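Local coordinates for protein carboxylesterase (Est-2) (Archaeoglobus fulgidus, PDB 5FRD) that probably hydrolyses carboxylic esters as an alpha/beta-hydrolase-fold esterase and binds a molecule of coenzyme A near its active site, at residues A[95-100]-A[175-180]; A[186-191]-A[213-218]. All coordinates share one frame; numbering follows the deposited sequence. Where two conformers were deposited one is given.

Interaction 1 (A[95-100]-A[175-180]); sequences AQKLYL and FDLLED. With COA (coenzyme A), chain C.
K97 CE lies at the edge of the F175 ring, near its plane, 4.0 Å from CE1; the Q96 amide approaches obliquely, NE2 3.9 Å from CZ, with the amide and ring planes 80° apart. L177, at the N-cap position of helix 178-182, parts its methyls between neighbours. CD1 lies against Q96 OE1 at 3.9 Å and meets CD1 of L100 tip to tip at 4.0 Å; CD2 lies near the end of the K97 chain, in the conformer given. K97 bends at chi2 (-69°), which lays its aliphatic chain past the ring. No hydrogen bond joins the segments, and the buried Q96 amide is satisfied elsewhere: OE1 by Y181, NE2 by the carbonyl oxygens of G92 and G115. Were Q96 an alanine, Y181 OH and G115 O would probably lose the amide that pairs with them, and a gap would open beside F175 CZ and L177 CD1. L178 turns to coenzyme A, its CD1 3.8 Å from C2A of the adenine, and D176 OD1 accepts from L178 N in an Asx turn while pairing with R117. The contact is thus held by van der Waals packing, the Q96 amide spending its hydrogen bonds on residues outside the two segments.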
loop_
_atom_site.group_PDB
_atom_site.type_symbol
_atom_site.label_atom_id
_atom_site.label_comp_id
_atom_site.label_asym_id
_atom_site.label_seq_id
_atom_site.Cartn_x
_atom_site.Cartn_y
_atom_site.Cartn_z
ATOM N N ALA A 95 -3.219 -5.456 2.855
ATOM C CA ALA A 95 -3.849 -4.987 4.077
ATOM C C ALA A 95 -5.221 -5.607 4.319
ATOM O O ALA A 95 -5.535 -5.950 5.461
ATOM C CB ALA A 95 -3.956 -3.463 4.068
ATOM N N GLN A 96 -6.041 -5.710 3.278
ATOM C CA GLN A 96 -7.358 -6.299 3.425
ATOM C C GLN A 96 -7.231 -7.772 3.828
ATOM O O GLN A 96 -7.931 -8.195 4.769
ATOM C CB GLN A 96 -8.145 -6.180 2.127
ATOM C CG GLN A 96 -8.553 -4.760 1.803
ATOM C CD GLN A 96 -9.091 -4.648 0.408
ATOM O OE1 GLN A 96 -10.228 -5.030 0.147
ATOM N NE2 GLN A 96 -8.275 -4.171 -0.521
ATOM N N LYS A 97 -6.357 -8.538 3.173
ATOM C CA LYS A 97 -6.153 -9.937 3.531
ATOM C C LYS A 97 -5.564 -10.077 4.927
ATOM O O LYS A 97 -5.931 -11.012 5.679
ATOM C CB LYS A 97 -5.342 -10.684 2.491
ATOM C CG LYS A 97 -6.019 -10.813 1.143
ATOM C CD LYS A 97 -7.238 -11.727 1.127
ATOM C CE LYS A 97 -7.442 -12.356 -0.241
ATOM N NZ LYS A 97 -8.247 -13.598 -0.114
ATOM N N LEU A 98 -4.676 -9.171 5.317
ATOM C CA LEU A 98 -4.126 -9.156 6.654
ATOM C C LEU A 98 -5.231 -8.977 7.698
ATOM O O LEU A 98 -5.254 -9.684 8.721
ATOM C CB LEU A 98 -3.051 -8.070 6.769
ATOM C CG LEU A 98 -2.309 -7.902 8.084
ATOM C CD1 LEU A 98 -0.967 -7.201 7.863
ATOM C CD2 LEU A 98 -3.116 -7.134 9.106
ATOM N N TYR A 99 -6.128 -8.023 7.472
ATOM C CA TYR A 99 -7.242 -7.791 8.380
ATOM C C TYR A 99 -8.124 -9.029 8.466
ATOM O O TYR A 99 -8.539 -9.412 9.563
ATOM C CB TYR A 99 -8.059 -6.551 7.972
ATOM C CG TYR A 99 -9.291 -6.412 8.837
ATOM C CD1 TYR A 99 -9.190 -5.969 10.133
ATOM C CD2 TYR A 99 -10.522 -6.802 8.371
ATOM C CE1 TYR A 99 -10.303 -5.888 10.963
ATOM C CE2 TYR A 99 -11.641 -6.719 9.176
ATOM C CZ TYR A 99 -11.521 -6.237 10.450
ATOM O OH TYR A 99 -12.672 -6.162 11.229
ATOM N N LEU A 100 -8.428 -9.659 7.349
ATOM C CA LEU A 100 -9.303 -10.839 7.366
ATOM C C LEU A 100 -8.714 -12.043 8.095
ATOM O O LEU A 100 -9.459 -12.780 8.763
ATOM C CB LEU A 100 -9.761 -11.182 5.960
ATOM C CG LEU A 100 -10.622 -10.049 5.375
ATOM C CD1 LEU A 100 -10.787 -10.250 3.881
ATOM C CD2 LEU A 100 -11.977 -9.881 6.077
ATOM N N PHE A 175 -6.644 -10.767 -7.646
ATOM C CA PHE A 175 -7.219 -10.390 -6.382
ATOM C C PHE A 175 -8.663 -9.913 -6.564
ATOM O O PHE A 175 -8.938 -9.002 -7.341
ATOM C CB PHE A 175 -6.364 -9.268 -5.752
ATOM C CG PHE A 175 -6.943 -8.709 -4.490
ATOM C CD1 PHE A 175 -6.844 -9.406 -3.293
ATOM C CD2 PHE A 175 -7.591 -7.483 -4.505
ATOM C CE1 PHE A 175 -7.389 -8.893 -2.152
ATOM C CE2 PHE A 175 -8.131 -6.965 -3.352
ATOM C CZ PHE A 175 -8.024 -7.666 -2.182
ATOM N N ASP A 176 -9.582 -10.522 -5.817
ATOM C CA ASP A 176 -11.006 -10.221 -5.963
ATOM C C ASP A 176 -11.776 -10.554 -4.691
ATOM O O ASP A 176 -12.040 -11.733 -4.404
ATOM C CB ASP A 176 -11.585 -11.002 -7.154
ATOM C CG ASP A 176 -13.052 -10.702 -7.394
ATOM O OD1 ASP A 176 -13.544 -9.632 -6.971
ATOM O OD2 ASP A 176 -13.731 -11.561 -7.986
ATOM N N LEU A 177 -12.153 -9.506 -3.958
ATOM C CA LEU A 177 -13.036 -9.600 -2.818
ATOM C C LEU A 177 -14.364 -8.871 -3.085
ATOM O O LEU A 177 -15.140 -8.673 -2.153
ATOM C CB LEU A 177 -12.362 -8.979 -1.604
ATOM C CG LEU A 177 -11.116 -9.656 -1.054
ATOM C CD1 LEU A 177 -10.548 -8.882 0.118
ATOM C CD2 LEU A 177 -11.396 -11.095 -0.628
ATOM N N LEU A 178 -14.636 -8.487 -4.321
ATOM C CA LEU A 178 -15.710 -7.518 -4.596
ATOM C C LEU A 178 -17.090 -8.051 -4.132
ATOM O O LEU A 178 -17.810 -7.360 -3.420
ATOM C CB LEU A 178 -15.710 -7.166 -6.082
ATOM C CG LEU A 178 -16.579 -6.014 -6.560
ATOM C CD1 LEU A 178 -16.018 -4.703 -6.054
ATOM C CD2 LEU A 178 -16.652 -6.007 -8.089
ATOM N N GLU A 179 -17.426 -9.256 -4.536
ATOM C CA GLU A 179 -18.739 -9.814 -4.210
ATOM C C GLU A 179 -18.887 -10.061 -2.722
ATOM O O GLU A 179 -19.967 -9.896 -2.188
ATOM C CB GLU A 179 -19.040 -11.070 -5.052
ATOM C CG GLU A 179 -19.304 -10.741 -6.518
ATOM C CD GLU A 179 -20.517 -9.842 -6.724
ATOM O OE1 GLU A 179 -21.544 -10.048 -6.035
ATOM O OE2 GLU A 179 -20.433 -8.918 -7.566
ATOM N N ASP A 180 -17.794 -10.432 -2.054
ATOM C CA ASP A 180 -17.820 -10.634 -0.612
ATOM C C ASP A 180 -18.140 -9.346 0.143
ATOM O O ASP A 180 -18.828 -9.371 1.151
ATOM C CB ASP A 180 -16.497 -11.225 -0.131
ATOM C CG ASP A 180 -16.264 -12.661 -0.610
ATOM O OD1 ASP A 180 -17.198 -13.339 -1.075
ATOM O OD2 ASP A 180 -15.115 -13.127 -0.499
HETATM N N1A COA C . -14.358 -1.412 -6.928
HETATM C C2A COA C . -15.603 -1.215 -7.387
HETATM N N3A COA C . -16.010 -1.723 -8.557
HETATM C C4A COA C . -15.179 -2.474 -9.313
HETATM C C5A COA C . -13.820 -2.736 -8.886
HETATM C C6A COA C . -13.439 -2.164 -7.606
HETATM N N6A COA C . -12.187 -2.355 -7.140
HETATM N N7A COA C . -13.199 -3.478 -9.817
HETATM C C8A COA C . -14.126 -3.703 -10.766
HETATM N N9A COA C . -15.290 -3.097 -10.456
HETATM C C1B COA C . -16.500 -3.108 -11.301
HETATM C C2B COA C . -16.233 -2.246 -12.502
HETATM O O2B COA C . -16.504 -0.881 -12.191
HETATM C C3B COA C . -17.138 -2.885 -13.541
HETATM O O3B COA C . -18.460 -2.375 -13.377
HETATM P P3B COA C . -19.382 -1.939 -14.633
HETATM O O7A COA C . -19.554 -3.257 -15.357
HETATM O O8A COA C . -18.552 -0.893 -15.350
HETATM O O9A COA C . -20.626 -1.381 -13.977
HETATM C C4B COA C . -17.110 -4.359 -13.185
HETATM O O4B COA C . -16.738 -4.411 -11.793
HETATM C C5B COA C . -16.141 -5.190 -14.010
HETATM O O5B COA C . -14.820 -4.642 -13.881
HETATM P P1A COA C . -13.518 -5.582 -13.910
HETATM O O1A COA C . -13.702 -6.772 -13.062
HETATM O O2A COA C . -12.359 -4.647 -13.563
HETATM O O3A COA C . -13.342 -6.151 -15.403
HETATM P P2A COA C . -13.352 -5.372 -16.812
HETATM O O4A COA C . -12.998 -6.482 -17.763
HETATM O O5A COA C . -14.591 -4.540 -16.934
HETATM O O6A COA C . -12.160 -4.278 -16.773
HETATM C CBP COA C . -9.969 -3.386 -16.720
HETATM C CCP COA C . -10.794 -4.665 -16.701
HETATM C CDP COA C . -8.498 -3.769 -16.572
HETATM C CEP COA C . -10.197 -2.680 -18.072
HETATM C CAP COA C . -10.411 -2.484 -15.541
HETATM O OAP COA C . -10.340 -3.220 -14.293
HETATM C C9P COA C . -9.586 -1.220 -15.438
HETATM O O9P COA C . -9.680 -0.356 -16.284
HETATM N N8P COA C . -8.788 -1.103 -14.360
HETATM C C7P COA C . -8.050 0.116 -14.022
HETATM C C6P COA C . -6.638 0.170 -14.596
HETATM C C5P COA C . -5.592 -0.755 -14.004
HETATM O O5P COA C . -4.880 -1.449 -14.741
HETATM N N4P COA C . -5.436 -0.730 -12.678
HETATM C C3P COA C . -4.400 -1.472 -11.998
HETATM C C2P COA C . -4.901 -1.923 -10.647
HETATM S S1P COA C . -3.540 -2.710 -9.759
#

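Interaction 2 (A[186-191]-A[213-218]); sequences LKIGVP and KHIPNS
A loop and the turn after a helix meet here in a partly buried, water-bridged apolar contact: I188 and P191, in the loop leading into strand 192-197, lie against I215 and N217, in the turn between helix 205-214 and strand 218-223. I188 and I215 form its buried part. CB of I188 sits 4.0 Å from CG2 of I215, and the I188 CG1 branch runs past CG1 and CD1 of I215, the two side chains crossing at a slant. At the other end N217 extends over the proline: with CG anti to the backbone N (chi1 -170°), its ND2 comes to 3.7 Å from CG of P191, and the N217 carbonyl oxygen receives a CA-H...O contact from P191 CA at 3.5 Å. Strand 192-197, helix 205-214 and strand 218-223 form a beta-alpha-beta crossover, its two strands parallel neighbours at the end of the alpha/beta-hydrolase sheet. No direct hydrogen bond links the segments; waters do this instead. One donates to the carbonyl oxygens of L186 and H214 and accepts from I188 N. A second donates to the I188 and V190 carbonyls and accepts from N217 N, and a third connects G189 O with N217 ND2. Within the turn, S218 OG donates to I215 O at 2.8 Å. Helix 235-249 packs on P191 through F245 and V249.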
loop_
_atom_site.group_PDB
_atom_site.type_symbol
_atom_site.label_atom_id
_atom_site.label_comp_id
_atom_site.label_asym_id
_atom_site.label_seq_id
_atom_site.Cartn_x
_atom_site.Cartn_y
_atom_site.Cartn_z
ATOM N N LEU A 186 -18.183 -10.051 4.019
ATOM C CA LEU A 186 -16.962 -9.427 4.461
ATOM C C LEU A 186 -17.335 -8.180 5.218
ATOM O O LEU A 186 -17.983 -7.252 4.689
ATOM C CB LEU A 186 -16.132 -9.042 3.257
ATOM C CG LEU A 186 -14.677 -8.737 3.491
ATOM C CD1 LEU A 186 -13.977 -8.794 2.143
ATOM C CD2 LEU A 186 -14.414 -7.410 4.197
ATOM N N LYS A 187 -16.948 -8.142 6.486
ATOM C CA LYS A 187 -17.275 -7.005 7.330
ATOM C C LYS A 187 -15.978 -6.437 7.818
ATOM O O LYS A 187 -15.159 -7.195 8.329
ATOM C CB LYS A 187 -18.096 -7.449 8.531
ATOM C CG LYS A 187 -19.430 -8.029 8.136
ATOM C CD LYS A 187 -20.317 -8.260 9.351
ATOM C CE LYS A 187 -21.417 -9.269 9.051
ATOM N NZ LYS A 187 -22.180 -8.959 7.809
ATOM N N ILE A 188 -15.782 -5.125 7.656
ATOM C CA ILE A 188 -14.642 -4.458 8.240
ATOM C C ILE A 188 -15.166 -3.729 9.465
ATOM O O ILE A 188 -15.971 -2.775 9.358
ATOM C CB ILE A 188 -13.984 -3.474 7.269
ATOM C CG1 ILE A 188 -13.603 -4.208 5.973
ATOM C CG2 ILE A 188 -12.804 -2.774 7.936
ATOM C CD1 ILE A 188 -12.456 -5.168 6.090
ATOM N N GLY A 189 -14.716 -4.173 10.637
ATOM C CA GLY A 189 -15.210 -3.651 11.909
ATOM C C GLY A 189 -14.392 -2.542 12.548
ATOM O O GLY A 189 -14.813 -1.932 13.530
ATOM N N VAL A 190 -13.224 -2.256 11.989
ATOM C CA VAL A 190 -12.332 -1.245 12.553
ATOM C C VAL A 190 -12.498 0.082 11.827
ATOM O O VAL A 190 -12.979 0.086 10.674
ATOM C CB VAL A 190 -10.844 -1.681 12.541
ATOM C CG1 VAL A 190 -10.625 -2.873 13.454
ATOM C CG2 VAL A 190 -10.322 -1.957 11.146
ATOM N N PRO A 191 -12.081 1.181 12.452
ATOM C CA PRO A 191 -12.103 2.455 11.751
ATOM C C PRO A 191 -11.248 2.375 10.496
ATOM O O PRO A 191 -10.170 1.770 10.506
ATOM C CB PRO A 191 -11.525 3.442 12.755
ATOM C CG PRO A 191 -11.764 2.785 14.087
ATOM C CD PRO A 191 -11.597 1.341 13.841
ATOM N N LYS A 213 -18.834 3.073 0.887
ATOM C CA LYS A 213 -20.225 2.599 0.967
ATOM C C LYS A 213 -20.353 1.352 1.828
ATOM O O LYS A 213 -21.346 1.192 2.535
ATOM C CB LYS A 213 -20.769 2.329 -0.429
ATOM C CG LYS A 213 -21.156 3.595 -1.144
ATOM C CD LYS A 213 -21.943 3.335 -2.394
ATOM C CE LYS A 213 -21.264 2.371 -3.342
ATOM N NZ LYS A 213 -21.820 2.531 -4.719
ATOM N N HIS A 214 -19.362 0.465 1.766
ATOM C CA HIS A 214 -19.466 -0.883 2.379
ATOM C C HIS A 214 -18.777 -1.053 3.700
ATOM O O HIS A 214 -18.843 -2.133 4.271
ATOM C CB HIS A 214 -19.008 -1.949 1.395
ATOM C CG HIS A 214 -19.945 -2.103 0.259
ATOM N ND1 HIS A 214 -19.715 -1.569 -0.986
ATOM C CD2 HIS A 214 -21.184 -2.651 0.214
ATOM C CE1 HIS A 214 -20.750 -1.835 -1.769
ATOM N NE2 HIS A 214 -21.645 -2.499 -1.065
ATOM N N ILE A 215 -18.101 -0.022 4.156
ATOM C CA ILE A 215 -17.429 -0.029 5.449
ATOM C C ILE A 215 -18.096 1.000 6.364
ATOM O O ILE A 215 -17.981 2.203 6.117
ATOM C CB ILE A 215 -15.906 0.202 5.285
ATOM C CG1 ILE A 215 -15.294 -0.887 4.384
ATOM C CG2 ILE A 215 -15.245 0.225 6.660
ATOM C CD1 ILE A 215 -13.836 -0.642 3.990
ATOM N N PRO A 216 -18.744 0.550 7.473
ATOM C CA PRO A 216 -19.524 1.514 8.253
ATOM C C PRO A 216 -18.760 2.675 8.852
ATOM O O PRO A 216 -19.174 3.823 8.701
ATOM C CB PRO A 216 -20.167 0.663 9.353
ATOM C CG PRO A 216 -20.124 -0.717 8.842
ATOM C CD PRO A 216 -18.977 -0.837 7.893
ATOM N N ASN A 217 -17.628 2.401 9.499
ATOM C CA ASN A 217 -16.849 3.441 10.107
ATOM C C ASN A 217 -15.704 3.794 9.171
ATOM O O ASN A 217 -14.558 3.459 9.455
ATOM C CB ASN A 217 -16.280 3.022 11.467
ATOM C CG ASN A 217 -15.654 4.178 12.221
ATOM O OD1 ASN A 217 -15.557 5.308 11.714
ATOM N ND2 ASN A 217 -15.205 3.911 13.443
ATOM N N SER A 218 -16.019 4.350 8.010
ATOM C CA SER A 218 -15.003 4.822 7.088
ATOM C C SER A 218 -15.184 6.277 6.791
ATOM O O SER A 218 -16.332 6.765 6.813
ATOM C CB SER A 218 -14.956 4.001 5.800
ATOM O OG SER A 218 -16.173 4.126 5.064
HETATM O O HOH W 1 -17.289 -4.199 5.291
HETATM O O HOH W 2 -15.863 -0.097 10.121
HETATM O O HOH W 3 -15.178 0.928 14.380
#

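Overall arrangement
Interactions 1 and 2 lie on the same side of the molecule, their centres about 12 Å apart, and follow in series along the chain: 95-100 and 175-180 close before 186-191 and 213-218 open. Helix 90-101 serves both. The hydroxyl of its Y99 probably accepts a hydrogen bond from G189 N, 2.9 Å from OH, and the ring packs against I188 in the conformer given. A probable backbone hydrogen bond, D180 O with L186 N, also joins them, where helix 178-182 leads into the loop of interaction 2. The two contacts thus connect the coenzyme A pocket, reached through L178 in interaction 1, to the end of the sheet where strand 192-197 pairs with the outermost strand 218-223.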